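Peptidase M3B, oligoendopeptidase F (Enterococcus faecium, PDB 2QR4) probably acts as a zinc metalloendopeptidase of the M3 family, cutting short peptides within their chains. Local coordinates at residues S34-A39 against D101-Y106; L59-D64 against D69-Y74; F163-I166 against E172-Q175; Y249-D254 against A557-A562; E314-I319 against E528-Y533. One frame throughout, in Å; residues are numbered along the deposited sequence. Where two conformers were deposited one is given.

Contact 1. Residues S34-A39 against D101-Y106; sequences SQFLNA and DQIWQY
Along segment 34-39, F36 is the residue that meets the second helix, touching Y106 and I103. With CG anti to the backbone N (chi1 -173°), the benzyl group of F36 projects toward segment 101-106. There CD2 of Y106 lies 3.5 Å above one face of the F36 ring, displaced toward its rim. The two ring centroids are 5.1 Å apart and the planes are inclined by 43°, an oblique pairing. At the far end of the phenyl group, F36 CZ approaches I103 CG2 at 4.4 Å, a looser apolar touch. The phenol oxygen of Y106 bonds to L29 O, just ahead of helix 33-63. Continuing along the first segment, L37 packs on E110 and L113, and A39 on L29. The paired helices are flanked by helix 91-95, where I95 touches both F36 and I103, and by helix 117-124, which covers I103 through I120 and V124.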
# COMPACT_ATOMS: atom_id res chain seq x y z
N SER A 34 28.47 -28.03 18.08
CA SER A 34 27.47 -28.97 17.60
C SER A 34 26.09 -28.31 17.56
O SER A 34 25.42 -28.33 16.53
CB SER A 34 27.46 -30.20 18.52
OG SER A 34 26.55 -31.19 18.07
N GLN A 35 25.69 -27.70 18.67
CA GLN A 35 24.38 -27.08 18.77
C GLN A 35 24.29 -25.91 17.82
O GLN A 35 23.21 -25.60 17.30
CB GLN A 35 24.13 -26.61 20.20
CG GLN A 35 23.87 -27.73 21.19
CD GLN A 35 25.15 -28.35 21.74
OE1 GLN A 35 26.25 -28.14 21.22
NE2 GLN A 35 25.01 -29.14 22.81
N PHE A 36 25.43 -25.26 17.61
CA PHE A 36 25.53 -24.11 16.74
C PHE A 36 25.31 -24.57 15.29
O PHE A 36 24.55 -23.97 14.54
CB PHE A 36 26.91 -23.47 16.90
CG PHE A 36 27.09 -22.18 16.17
CD1 PHE A 36 26.53 -21.01 16.65
CD2 PHE A 36 27.87 -22.13 15.02
CE1 PHE A 36 26.72 -19.80 15.97
CE2 PHE A 36 28.05 -20.93 14.34
CZ PHE A 36 27.47 -19.76 14.81
N LEU A 37 25.96 -25.67 14.93
CA LEU A 37 25.82 -26.27 13.62
C LEU A 37 24.38 -26.70 13.38
O LEU A 37 23.83 -26.44 12.31
CB LEU A 37 26.76 -27.48 13.47
CG LEU A 37 26.72 -28.25 12.14
CD1 LEU A 37 26.96 -27.34 10.95
CD2 LEU A 37 27.73 -29.39 12.14
N ASN A 38 23.79 -27.35 14.37
CA ASN A 38 22.42 -27.85 14.21
C ASN A 38 21.42 -26.71 14.00
O ASN A 38 20.51 -26.82 13.19
CB ASN A 38 22.02 -28.74 15.39
CG ASN A 38 22.89 -29.99 15.49
OD1 ASN A 38 23.32 -30.54 14.48
ND2 ASN A 38 23.18 -30.42 16.71
N ALA A 39 21.61 -25.61 14.72
CA ALA A 39 20.77 -24.43 14.55
C ALA A 39 20.87 -23.84 13.14
O ALA A 39 19.86 -23.56 12.49
CB ALA A 39 21.11 -23.36 15.60
N ASP A 101 35.37 -14.23 18.25
CA ASP A 101 36.34 -15.30 18.49
C ASP A 101 35.74 -16.59 19.04
O ASP A 101 36.33 -17.66 18.90
CB ASP A 101 37.57 -14.84 19.30
CG ASP A 101 37.42 -13.46 19.91
OD1 ASP A 101 38.35 -13.05 20.64
OD2 ASP A 101 36.38 -12.77 19.66
N GLN A 102 34.57 -16.50 19.67
CA GLN A 102 33.84 -17.70 20.08
C GLN A 102 33.30 -18.42 18.84
O GLN A 102 33.26 -19.64 18.79
CB GLN A 102 32.66 -17.35 20.99
CG GLN A 102 32.99 -17.15 22.45
CD GLN A 102 31.79 -16.61 23.21
OE1 GLN A 102 31.35 -15.47 22.98
NE2 GLN A 102 31.22 -17.43 24.10
N ILE A 103 32.89 -17.63 17.86
CA ILE A 103 32.33 -18.14 16.62
C ILE A 103 33.36 -18.93 15.82
O ILE A 103 33.11 -20.08 15.47
CB ILE A 103 31.71 -17.01 15.78
CG1 ILE A 103 30.52 -16.40 16.52
CG2 ILE A 103 31.27 -17.50 14.43
CD1 ILE A 103 29.82 -15.27 15.76
N TRP A 104 34.53 -18.34 15.56
CA TRP A 104 35.56 -19.05 14.79
C TRP A 104 36.24 -20.14 15.63
O TRP A 104 36.94 -21.01 15.10
CB TRP A 104 36.60 -18.10 14.17
CG TRP A 104 35.99 -16.95 13.45
CD1 TRP A 104 36.13 -15.62 13.75
CD2 TRP A 104 35.09 -17.01 12.33
NE1 TRP A 104 35.38 -14.85 12.88
CE2 TRP A 104 34.74 -15.68 12.00
CE3 TRP A 104 34.56 -18.06 11.57
CZ2 TRP A 104 33.88 -15.37 10.94
CZ3 TRP A 104 33.70 -17.75 10.51
CH2 TRP A 104 33.37 -16.42 10.21
N GLN A 105 36.01 -20.11 16.94
CA GLN A 105 36.48 -21.17 17.82
C GLN A 105 35.64 -22.43 17.59
O GLN A 105 36.14 -23.56 17.67
CB GLN A 105 36.43 -20.73 19.28
CG GLN A 105 37.08 -21.69 20.26
CD GLN A 105 38.37 -22.29 19.73
OE1 GLN A 105 38.58 -23.50 19.81
NE2 GLN A 105 39.25 -21.45 19.19
N TYR A 106 34.35 -22.23 17.30
CA TYR A 106 33.44 -23.31 16.95
C TYR A 106 33.86 -23.96 15.63
O TYR A 106 33.71 -25.17 15.45
CB TYR A 106 32.02 -22.78 16.78
CG TYR A 106 31.20 -22.59 18.04
CD1 TYR A 106 31.54 -23.23 19.24
CD2 TYR A 106 30.05 -21.81 18.02
CE1 TYR A 106 30.76 -23.06 20.38
CE2 TYR A 106 29.27 -21.64 19.15
CZ TYR A 106 29.62 -22.27 20.33
OH TYR A 106 28.82 -22.08 21.43

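Contact 2. Residues L59-D64 against D69-Y74; sequences LKNDQD and DYQALY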
# COMPACT_ATOMS: atom_id res chain seq x y z
N LEU A 59 6.06 -15.37 -8.76
CA LEU A 59 6.20 -15.43 -10.22
C LEU A 59 4.87 -15.69 -10.90
O LEU A 59 4.46 -14.96 -11.79
CB LEU A 59 7.24 -16.47 -10.64
CG LEU A 59 8.60 -15.88 -11.03
CD1 LEU A 59 9.16 -15.00 -9.90
CD2 LEU A 59 9.59 -16.97 -11.43
N LYS A 60 4.19 -16.74 -10.46
CA LYS A 60 2.90 -17.08 -11.01
C LYS A 60 1.89 -15.92 -10.90
O LYS A 60 1.13 -15.65 -11.82
CB LYS A 60 2.37 -18.36 -10.36
CG LYS A 60 2.82 -19.62 -11.07
CD LYS A 60 1.74 -20.69 -11.01
CE LYS A 60 1.99 -21.80 -12.03
NZ LYS A 60 1.89 -21.32 -13.45
N ASN A 61 1.91 -15.23 -9.76
CA ASN A 61 1.06 -14.06 -9.58
C ASN A 61 1.36 -13.01 -10.65
O ASN A 61 0.45 -12.53 -11.33
CB ASN A 61 1.28 -13.46 -8.20
CG ASN A 61 0.27 -12.36 -7.87
OD1 ASN A 61 0.64 -11.28 -7.41
ND2 ASN A 61 -0.99 -12.65 -8.09
N ASP A 62 2.64 -12.67 -10.80
CA ASP A 62 3.07 -11.67 -11.78
C ASP A 62 2.66 -12.04 -13.21
O ASP A 62 2.38 -11.16 -14.03
CB ASP A 62 4.57 -11.42 -11.70
CG ASP A 62 4.95 -10.53 -10.52
OD1 ASP A 62 4.06 -10.16 -9.74
OD2 ASP A 62 6.15 -10.20 -10.39
N GLN A 63 2.62 -13.32 -13.53
CA GLN A 63 2.25 -13.72 -14.88
C GLN A 63 0.76 -13.54 -15.21
O GLN A 63 0.41 -13.21 -16.34
CB GLN A 63 2.74 -15.13 -15.21
CG GLN A 63 4.08 -15.17 -15.97
CD GLN A 63 5.30 -15.19 -15.05
OE1 GLN A 63 5.98 -16.20 -14.94
NE2 GLN A 63 5.58 -14.06 -14.40
N ASP A 64 -0.12 -13.74 -14.23
CA ASP A 64 -1.54 -13.42 -14.43
C ASP A 64 -2.15 -12.88 -13.13
O ASP A 64 -2.80 -13.62 -12.38
CB ASP A 64 -2.30 -14.64 -14.93
CG ASP A 64 -3.74 -14.34 -15.30
OD1 ASP A 64 -4.19 -13.18 -15.14
OD2 ASP A 64 -4.43 -15.28 -15.76
N ASP A 69 -7.04 -17.82 -8.45
CA ASP A 69 -6.24 -18.90 -7.91
C ASP A 69 -4.80 -18.51 -7.67
O ASP A 69 -4.20 -18.94 -6.70
CB ASP A 69 -6.33 -20.13 -8.80
CG ASP A 69 -7.73 -20.67 -8.89
OD1 ASP A 69 -8.00 -21.49 -9.79
OD2 ASP A 69 -8.57 -20.24 -8.06
N TYR A 70 -4.24 -17.66 -8.54
CA TYR A 70 -2.86 -17.22 -8.34
C TYR A 70 -2.79 -16.21 -7.21
O TYR A 70 -1.88 -16.28 -6.38
CB TYR A 70 -2.24 -16.62 -9.61
CG TYR A 70 -2.11 -17.58 -10.79
CD1 TYR A 70 -2.14 -18.96 -10.62
CD2 TYR A 70 -1.93 -17.08 -12.07
CE1 TYR A 70 -2.02 -19.82 -11.71
CE2 TYR A 70 -1.80 -17.92 -13.16
CZ TYR A 70 -1.85 -19.28 -12.98
OH TYR A 70 -1.72 -20.10 -14.08
N GLN A 71 -3.74 -15.28 -7.17
CA GLN A 71 -3.81 -14.31 -6.07
C GLN A 71 -3.80 -15.05 -4.72
O GLN A 71 -3.05 -14.70 -3.81
CB GLN A 71 -5.07 -13.46 -6.18
CG GLN A 71 -5.13 -12.53 -7.37
CD GLN A 71 -6.49 -11.87 -7.50
OE1 GLN A 71 -7.43 -12.25 -6.80
NE2 GLN A 71 -6.60 -10.90 -8.40
N ALA A 72 -4.65 -16.08 -4.63
CA ALA A 72 -4.80 -16.87 -3.41
C ALA A 72 -3.53 -17.60 -3.02
O ALA A 72 -3.15 -17.63 -1.85
CB ALA A 72 -5.93 -17.87 -3.58
N LEU A 73 -2.87 -18.20 -4.02
CA LEU A 73 -1.65 -18.96 -3.80
C LEU A 73 -0.57 -18.02 -3.27
O LEU A 73 0.11 -18.33 -2.29
CB LEU A 73 -1.20 -19.60 -5.11
CG LEU A 73 -0.65 -21.02 -5.11
CD1 LEU A 73 0.81 -21.03 -4.70
CD2 LEU A 73 -1.48 -21.90 -4.20
N TYR A 74 -0.44 -16.86 -3.90
CA TYR A 74 0.57 -15.87 -3.53
C TYR A 74 0.33 -15.33 -2.11
O TYR A 74 1.27 -15.17 -1.33
CB TYR A 74 0.62 -14.75 -4.57
CG TYR A 74 1.58 -13.64 -4.24
CD1 TYR A 74 2.91 -13.91 -3.88
CD2 TYR A 74 1.18 -12.30 -4.30
CE1 TYR A 74 3.79 -12.89 -3.57
CE2 TYR A 74 2.06 -11.28 -3.99
CZ TYR A 74 3.36 -11.57 -3.62
OH TYR A 74 4.23 -10.55 -3.33
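K60 O, near the end of helix 59-63, has three close neighbours: weak backbone bonds from Q63 N and D64 N, and Y70 CD2 of the next helix at 3.4 Å from K60 O. The same ring carbon, Y70 CD2, has D64 O at 3.6 Å, and this second oxygen lies at the ring's edge, near its plane, where helix 33-63 stops. CB of D64 adds an apolar touch to Y70 CE2 at 3.8 Å. On another part of the ring, the bent chain of K60 brings CD to 3.9 Å from Y70 CE1. K60 NZ and Y70 OH are 3.9 Å apart, too far for a hydrogen bond. Next to K60, N61, with CG anti to its N (chi1 -171°), sets OD1 3.3 Å from CD2 of Y74, one turn after Y70. Its amide plane is only 21° from the Y74 ring plane, although the two side chains run at about a right angle. N61 ND2 turns instead toward the backbone of Q71, 3.8 Å from Q71 CA. Beyond the pair, Y74 OH bonds to D151, and Q71 NE2 to T65 O and to N209 of the second subunit. Axes running at 151° and joined by a short turn define an antiparallel helical hairpin, with asparagine and tyrosines filling the interface.

Contact 3. Residues F163-I166 against E172-Q175; sequences FPTI and EIVQ
The carboxamide of Q175 reaches back across the hairpin to the carbonyl of F163, Q175 NE2 standing 2.7 Å from F163 O. The N-H...O angle of 118° makes this a weak hydrogen bond despite the short separation. A bend at chi2 (79°) is what swings the amide of Q175 over to that oxygen. The phenyl ring of F163 is turned from the second strand and meets the ring of H178 edge-to-face, packing also on L200 and V203 of helix 190-206. The main linkage is in the backbone. I166 and V174 form a hydrogen-bonded antiparallel pair: I166 N donates to V174 O at 2.9 Å, lying in that carbonyl's plane, and V174 N returns a bond of 2.9 Å to I166 O at 178°. T165 and Q175 are the adjacent non-hydrogen-bonded pair, their CA atoms 4.6 Å apart. Here T165 CA makes a CA-H...O contact with V174 O at 3.4 Å. On the face carrying I166 and V174, the two side chains lie alongside each other, with I166 CG1 4.1 Å from V174 CB. T165 OG1 instead borders CG2 of I173 at 3.7 Å. Strands 165-167 and 173-175, antiparallel and joined by a short loop, are a two-stranded beta hairpin at the surface of an otherwise overwhelmingly helical chain.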
# COMPACT_ATOMS: atom_id res chain seq x y z
N PHE A 163 -6.84 0.52 -21.24
CA PHE A 163 -6.37 1.64 -22.04
C PHE A 163 -7.31 1.92 -23.21
O PHE A 163 -8.10 1.05 -23.59
CB PHE A 163 -4.95 1.36 -22.53
CG PHE A 163 -3.96 1.21 -21.41
CD1 PHE A 163 -3.30 2.31 -20.91
CD2 PHE A 163 -3.74 -0.03 -20.83
CE1 PHE A 163 -2.40 2.19 -19.85
CE2 PHE A 163 -2.84 -0.16 -19.78
CZ PHE A 163 -2.18 0.95 -19.29
N PRO A 164 -7.22 3.12 -23.79
CA PRO A 164 -8.25 3.39 -24.78
C PRO A 164 -8.00 2.64 -26.09
O PRO A 164 -6.98 1.99 -26.26
CB PRO A 164 -8.16 4.92 -25.00
CG PRO A 164 -7.04 5.41 -24.16
CD PRO A 164 -6.27 4.23 -23.65
N THR A 165 -8.99 2.73 -26.97
CA THR A 165 -8.92 2.27 -28.34
C THR A 165 -8.24 3.32 -29.21
O THR A 165 -8.40 4.51 -28.99
CB THR A 165 -10.38 2.06 -28.84
OG1 THR A 165 -10.71 0.67 -28.80
CG2 THR A 165 -10.58 2.61 -30.25
N ILE A 166 -7.49 2.88 -30.21
CA ILE A 166 -6.98 3.80 -31.22
C ILE A 166 -7.34 3.28 -32.60
O ILE A 166 -7.86 2.17 -32.73
CB ILE A 166 -5.44 3.93 -31.14
CG1 ILE A 166 -4.79 2.56 -31.42
CG2 ILE A 166 -5.02 4.48 -29.79
CD1 ILE A 166 -3.29 2.60 -31.63
N GLU A 172 -7.96 -0.06 -38.77
CA GLU A 172 -8.91 -0.79 -37.93
C GLU A 172 -8.79 -0.44 -36.43
O GLU A 172 -7.72 -0.07 -35.92
CB GLU A 172 -8.76 -2.30 -38.17
CG GLU A 172 -7.72 -3.02 -37.29
CD GLU A 172 -6.28 -2.55 -37.49
OE1 GLU A 172 -6.05 -1.61 -38.29
OE2 GLU A 172 -5.37 -3.11 -36.84
N ILE A 173 -9.91 -0.54 -35.72
CA ILE A 173 -9.96 -0.32 -34.28
C ILE A 173 -9.00 -1.26 -33.58
O ILE A 173 -9.09 -2.47 -33.75
CB ILE A 173 -11.35 -0.60 -33.73
CG1 ILE A 173 -12.38 0.35 -34.35
CG2 ILE A 173 -11.37 -0.50 -32.21
CD1 ILE A 173 -13.81 -0.07 -34.10
N VAL A 174 -8.07 -0.71 -32.80
CA VAL A 174 -7.15 -1.53 -32.01
C VAL A 174 -7.24 -1.20 -30.53
O VAL A 174 -7.21 -0.03 -30.14
CB VAL A 174 -5.67 -1.36 -32.46
CG1 VAL A 174 -4.74 -2.14 -31.54
CG2 VAL A 174 -5.50 -1.82 -33.89
N GLN A 175 -7.36 -2.23 -29.71
CA GLN A 175 -7.36 -2.08 -28.26
C GLN A 175 -5.94 -1.97 -27.74
O GLN A 175 -5.14 -2.89 -27.90
CB GLN A 175 -8.05 -3.29 -27.62
CG GLN A 175 -7.92 -3.35 -26.11
CD GLN A 175 -8.89 -2.41 -25.42
OE1 GLN A 175 -10.09 -2.68 -25.37
NE2 GLN A 175 -8.37 -1.31 -24.89

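Contact 4. Residues Y249-D254 against A557-A562; sequences YDTLVD and AYIEDA
Two helices of the M3 peptidase region, 246-258 and 557-579, come together here although some 300 residues separate them in sequence. L252 CA and I559 CA, 7.4 Å apart, are the nearest CA pair of the two segments. The CG1 of I559 is anti to the carbonyl carbon (chi1 -60°), and the extended chain carries the terminal methyl CD1 up to the opposing helix. I559 CD1 sits 3.7 Å from L252 CA, reaching the helix backbone itself, with T251 CG2 at 4.2 Å and L252 CD1 at 4.1 Å. The side chains of L252 and I559 run at about a right angle. L252 also packs on F503 and S506 of helix 503-520, while I559 touches V255, further along helix 246-258. T251 presents its methyl to I559 and uses OG1 elsewhere, bonding to S247 O and T554 O. The interface is therefore purely apolar between the two segments: one buried methyl, I559 CD1, lodged against T251 and L252, small in area (128 Å²), with the threonine hydroxyl satisfied outside it.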
# COMPACT_ATOMS: atom_id res chain seq x y z
N TYR A 249 28.01 3.39 -7.70
CA TYR A 249 26.78 4.08 -8.12
C TYR A 249 27.06 5.55 -8.48
O TYR A 249 26.59 6.04 -9.50
CB TYR A 249 25.75 3.98 -7.00
CG TYR A 249 24.29 4.05 -7.39
CD1 TYR A 249 23.70 5.23 -7.85
CD2 TYR A 249 23.46 2.93 -7.22
CE1 TYR A 249 22.32 5.29 -8.16
CE2 TYR A 249 22.10 2.97 -7.53
CZ TYR A 249 21.54 4.14 -7.99
OH TYR A 249 20.19 4.13 -8.28
N ASP A 250 27.83 6.26 -7.64
CA ASP A 250 28.19 7.67 -7.92
C ASP A 250 28.97 7.80 -9.22
O ASP A 250 28.63 8.61 -10.07
CB ASP A 250 29.02 8.30 -6.79
CG ASP A 250 28.24 8.45 -5.49
OD1 ASP A 250 27.00 8.56 -5.53
OD2 ASP A 250 28.89 8.45 -4.42
N THR A 251 29.99 6.97 -9.37
CA THR A 251 30.79 6.94 -10.59
C THR A 251 29.93 6.75 -11.84
O THR A 251 30.11 7.45 -12.83
CB THR A 251 31.82 5.82 -10.54
OG1 THR A 251 32.74 6.08 -9.48
CG2 THR A 251 32.57 5.74 -11.83
N LEU A 252 29.00 5.80 -11.78
CA LEU A 252 28.10 5.56 -12.91
C LEU A 252 27.30 6.81 -13.24
O LEU A 252 27.31 7.28 -14.38
CB LEU A 252 27.14 4.39 -12.62
CG LEU A 252 26.02 4.22 -13.64
CD1 LEU A 252 26.52 3.60 -14.98
CD2 LEU A 252 24.92 3.37 -13.03
N VAL A 253 26.61 7.36 -12.25
CA VAL A 253 25.78 8.54 -12.47
C VAL A 253 26.60 9.75 -12.96
O VAL A 253 26.17 10.48 -13.86
CB VAL A 253 24.93 8.87 -11.21
CG1 VAL A 253 24.23 10.21 -11.35
CG2 VAL A 253 23.91 7.76 -10.99
N ASP A 254 27.78 9.95 -12.38
CA ASP A 254 28.66 11.07 -12.76
C ASP A 254 29.24 10.96 -14.15
O ASP A 254 29.27 11.95 -14.89
CB ASP A 254 29.80 11.26 -11.75
CG ASP A 254 29.30 11.74 -10.40
OD1 ASP A 254 28.11 12.12 -10.31
OD2 ASP A 254 30.08 11.73 -9.42
N ALA A 557 37.21 4.85 -15.39
CA ALA A 557 37.84 4.48 -16.64
C ALA A 557 37.02 3.48 -17.46
O ALA A 557 36.89 3.63 -18.66
CB ALA A 557 39.24 3.92 -16.38
N TYR A 558 36.47 2.47 -16.81
CA TYR A 558 35.78 1.42 -17.55
C TYR A 558 34.52 1.95 -18.20
O TYR A 558 34.09 1.42 -19.23
CB TYR A 558 35.48 0.19 -16.67
CG TYR A 558 34.24 0.30 -15.79
CD1 TYR A 558 34.17 1.23 -14.75
CD2 TYR A 558 33.16 -0.55 -15.96
CE1 TYR A 558 33.07 1.31 -13.93
CE2 TYR A 558 32.05 -0.49 -15.13
CZ TYR A 558 32.00 0.45 -14.13
OH TYR A 558 30.87 0.54 -13.34
N ILE A 559 33.91 2.99 -17.63
CA ILE A 559 32.74 3.56 -18.27
C ILE A 559 33.20 4.52 -19.34
O ILE A 559 32.63 4.58 -20.43
CB ILE A 559 31.79 4.25 -17.28
CG1 ILE A 559 31.30 3.25 -16.23
CG2 ILE A 559 30.60 4.81 -18.01
CD1 ILE A 559 30.64 3.88 -15.04
N GLU A 560 34.26 5.25 -19.03
CA GLU A 560 34.85 6.14 -20.03
C GLU A 560 35.31 5.41 -21.30
O GLU A 560 35.16 5.93 -22.40
CB GLU A 560 35.93 7.04 -19.41
CG GLU A 560 35.30 8.32 -18.80
CD GLU A 560 36.15 9.01 -17.74
OE1 GLU A 560 37.32 8.61 -17.53
OE2 GLU A 560 35.64 9.97 -17.12
N ASP A 561 35.82 4.18 -21.17
CA ASP A 561 36.19 3.38 -22.34
C ASP A 561 34.97 3.03 -23.21
O ASP A 561 35.04 3.08 -24.44
CB ASP A 561 36.89 2.09 -21.92
CG ASP A 561 38.28 2.32 -21.37
OD1 ASP A 561 38.84 3.43 -21.59
OD2 ASP A 561 38.81 1.39 -20.72
N ALA A 562 33.87 2.68 -22.56
CA ALA A 562 32.64 2.36 -23.27
C ALA A 562 32.17 3.61 -24.02
O ALA A 562 31.88 3.55 -25.22
CB ALA A 562 31.58 1.88 -22.29

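Contact 5. Residues E314-I319 against E528-Y533; sequences EEYMAI and ENYLAY
Y316 CA and L531 CA are the nearest CA pair, 7.8 Å apart, between two helical segments whose axes come no nearer than 11.4 Å and whose directions differ by 39°. At that spacing the side chains must bridge the gap. L531 does most of this, and its two methyls divide the work. L531 CD1 meets the aliphatic base of E315, 4.1 Å from E315 CB, while L531 CD2 is 4.2 Å from Y316 CD1, arriving at the edge of the ring and near its plane. The branch is placed by CG lying anti to the carbonyl carbon of L531 (chi1 -61°). The two tyrosines approach more loosely: Y316 CE1 is 4.5 Å from Y530 CE2 and lies at the edge of the Y530 ring. All of these contacts are apolar and none is tight. Beyond the pair, Y316 OH bonds to N403 and its ring packs on V375. Y530 rests on A399 and T402, with one face of its ring covered by Y533 CD2. The arrangement is helix-on-helix packing against helices 361-379 and 394-414. The first carries the HEMGH sequence, an example of the HEXXH zinc-binding motif of M3 peptidases, so Y316, through V375, packs on the helix that probably carries zinc ligands.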
# COMPACT_ATOMS: atom_id res chain seq x y z
N GLU A 314 41.02 -21.52 -27.39
CA GLU A 314 40.77 -22.96 -27.43
C GLU A 314 39.84 -23.48 -26.33
O GLU A 314 38.79 -24.05 -26.63
CB GLU A 314 42.09 -23.75 -27.42
CG GLU A 314 42.65 -24.08 -28.81
N GLU A 315 40.23 -23.30 -25.07
CA GLU A 315 39.40 -23.73 -23.95
C GLU A 315 37.92 -23.37 -24.15
O GLU A 315 37.06 -24.26 -24.19
CB GLU A 315 39.90 -23.14 -22.63
CG GLU A 315 40.76 -24.09 -21.80
CD GLU A 315 40.56 -23.89 -20.30
OE1 GLU A 315 41.57 -23.82 -19.56
OE2 GLU A 315 39.40 -23.80 -19.85
N TYR A 316 37.64 -22.08 -24.29
CA TYR A 316 36.27 -21.57 -24.46
C TYR A 316 35.50 -22.22 -25.61
O TYR A 316 34.34 -22.61 -25.45
CB TYR A 316 36.28 -20.05 -24.65
CG TYR A 316 34.91 -19.41 -24.55
CD1 TYR A 316 34.50 -18.79 -23.36
CD2 TYR A 316 34.03 -19.42 -25.62
CE1 TYR A 316 33.25 -18.20 -23.26
CE2 TYR A 316 32.77 -18.83 -25.53
CZ TYR A 316 32.39 -18.22 -24.34
OH TYR A 316 31.14 -17.64 -24.23
N MSE A 317 36.14 -22.32 -26.78
CA MSE A 317 35.52 -22.90 -27.97
C MSE A 317 34.95 -24.30 -27.72
O MSE A 317 33.76 -24.54 -27.96
CB MSE A 317 36.50 -22.93 -29.14
CG MSE A 317 36.90 -21.55 -29.65
SE MSE A 317 35.35 -20.45 -30.12
CE MSE A 317 34.64 -21.56 -31.56
N ALA A 318 35.80 -25.21 -27.25
CA ALA A 318 35.38 -26.58 -26.99
C ALA A 318 34.26 -26.64 -25.95
O ALA A 318 33.32 -27.43 -26.10
CB ALA A 318 36.56 -27.45 -26.57
N ILE A 319 34.35 -25.82 -24.91
CA ILE A 319 33.33 -25.80 -23.87
C ILE A 319 32.05 -25.13 -24.36
O ILE A 319 31.34 -25.67 -25.21
CB ILE A 319 33.82 -25.09 -22.59
N GLU A 528 42.84 -15.38 -19.74
CA GLU A 528 42.96 -16.18 -18.52
C GLU A 528 42.05 -15.64 -17.41
O GLU A 528 41.34 -16.40 -16.76
CB GLU A 528 44.42 -16.22 -18.06
CG GLU A 528 44.69 -17.04 -16.80
CD GLU A 528 46.15 -16.96 -16.35
OE1 GLU A 528 46.81 -15.93 -16.64
OE2 GLU A 528 46.65 -17.91 -15.70
N ASN A 529 42.07 -14.32 -17.22
CA ASN A 529 41.27 -13.68 -16.18
C ASN A 529 39.76 -13.73 -16.44
O ASN A 529 38.97 -13.86 -15.50
CB ASN A 529 41.73 -12.23 -15.98
CG ASN A 529 43.09 -12.14 -15.32
OD1 ASN A 529 43.73 -13.15 -15.01
ND2 ASN A 529 43.55 -10.91 -15.10
N TYR A 530 39.37 -13.60 -17.70
CA TYR A 530 37.96 -13.74 -18.07
C TYR A 530 37.47 -15.16 -17.80
O TYR A 530 36.38 -15.35 -17.26
CB TYR A 530 37.74 -13.38 -19.54
CG TYR A 530 36.28 -13.40 -19.96
CD1 TYR A 530 35.45 -12.33 -19.67
CD2 TYR A 530 35.75 -14.48 -20.65
CE1 TYR A 530 34.11 -12.33 -20.06
CE2 TYR A 530 34.40 -14.50 -21.04
CZ TYR A 530 33.60 -13.42 -20.74
OH TYR A 530 32.27 -13.40 -21.11
N LEU A 531 38.28 -16.14 -18.18
CA LEU A 531 37.92 -17.54 -17.97
C LEU A 531 37.80 -17.83 -16.48
O LEU A 531 36.87 -18.52 -16.06
CB LEU A 531 38.94 -18.48 -18.61
CG LEU A 531 39.16 -18.42 -20.13
CD1 LEU A 531 39.99 -19.61 -20.61
CD2 LEU A 531 37.84 -18.35 -20.89
N ALA A 532 38.73 -17.31 -15.69
CA ALA A 532 38.69 -17.49 -14.24
C ALA A 532 37.46 -16.82 -13.62
O ALA A 532 36.97 -17.26 -12.58
CB ALA A 532 39.97 -16.96 -13.60
N TYR A 533 36.97 -15.77 -14.26
CA TYR A 533 35.72 -15.14 -13.85
C TYR A 533 34.53 -16.03 -14.20
O TYR A 533 33.48 -15.96 -13.56
CB TYR A 533 35.56 -13.76 -14.49
CG TYR A 533 34.18 -13.53 -15.04
CD1 TYR A 533 33.10 -13.30 -14.20
CD2 TYR A 533 33.95 -13.55 -16.41
CE1 TYR A 533 31.83 -13.10 -14.70
CE2 TYR A 533 32.69 -13.35 -16.93
CZ TYR A 533 31.63 -13.13 -16.07
OH TYR A 533 30.36 -12.92 -16.58

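Overall arrangement
Contacts 1 and 4 are the buried pair, contacts 2 and 5 are partly buried, and contact 3 is at the surface. Chemistry follows place: the exposed hairpin of contact 3 is bonded through its backbone, whereas the buried helix pairs, and contact 5, meet through apolar or aromatic touches. Contact 2 adds carbonyl oxygens and an asparagine amide packed on a tyrosine. Helix 33-63 serves both contact 1 and contact 2, whose centres are about 40 Å apart, and contact 2 is nested within the loop that contact 1 closes. Contact 5 is likewise nested within contact 4, their centres about 27 Å apart. Contacts 1 and 3, about 64 Å apart between centres, lie on opposite sides of the chain's centre.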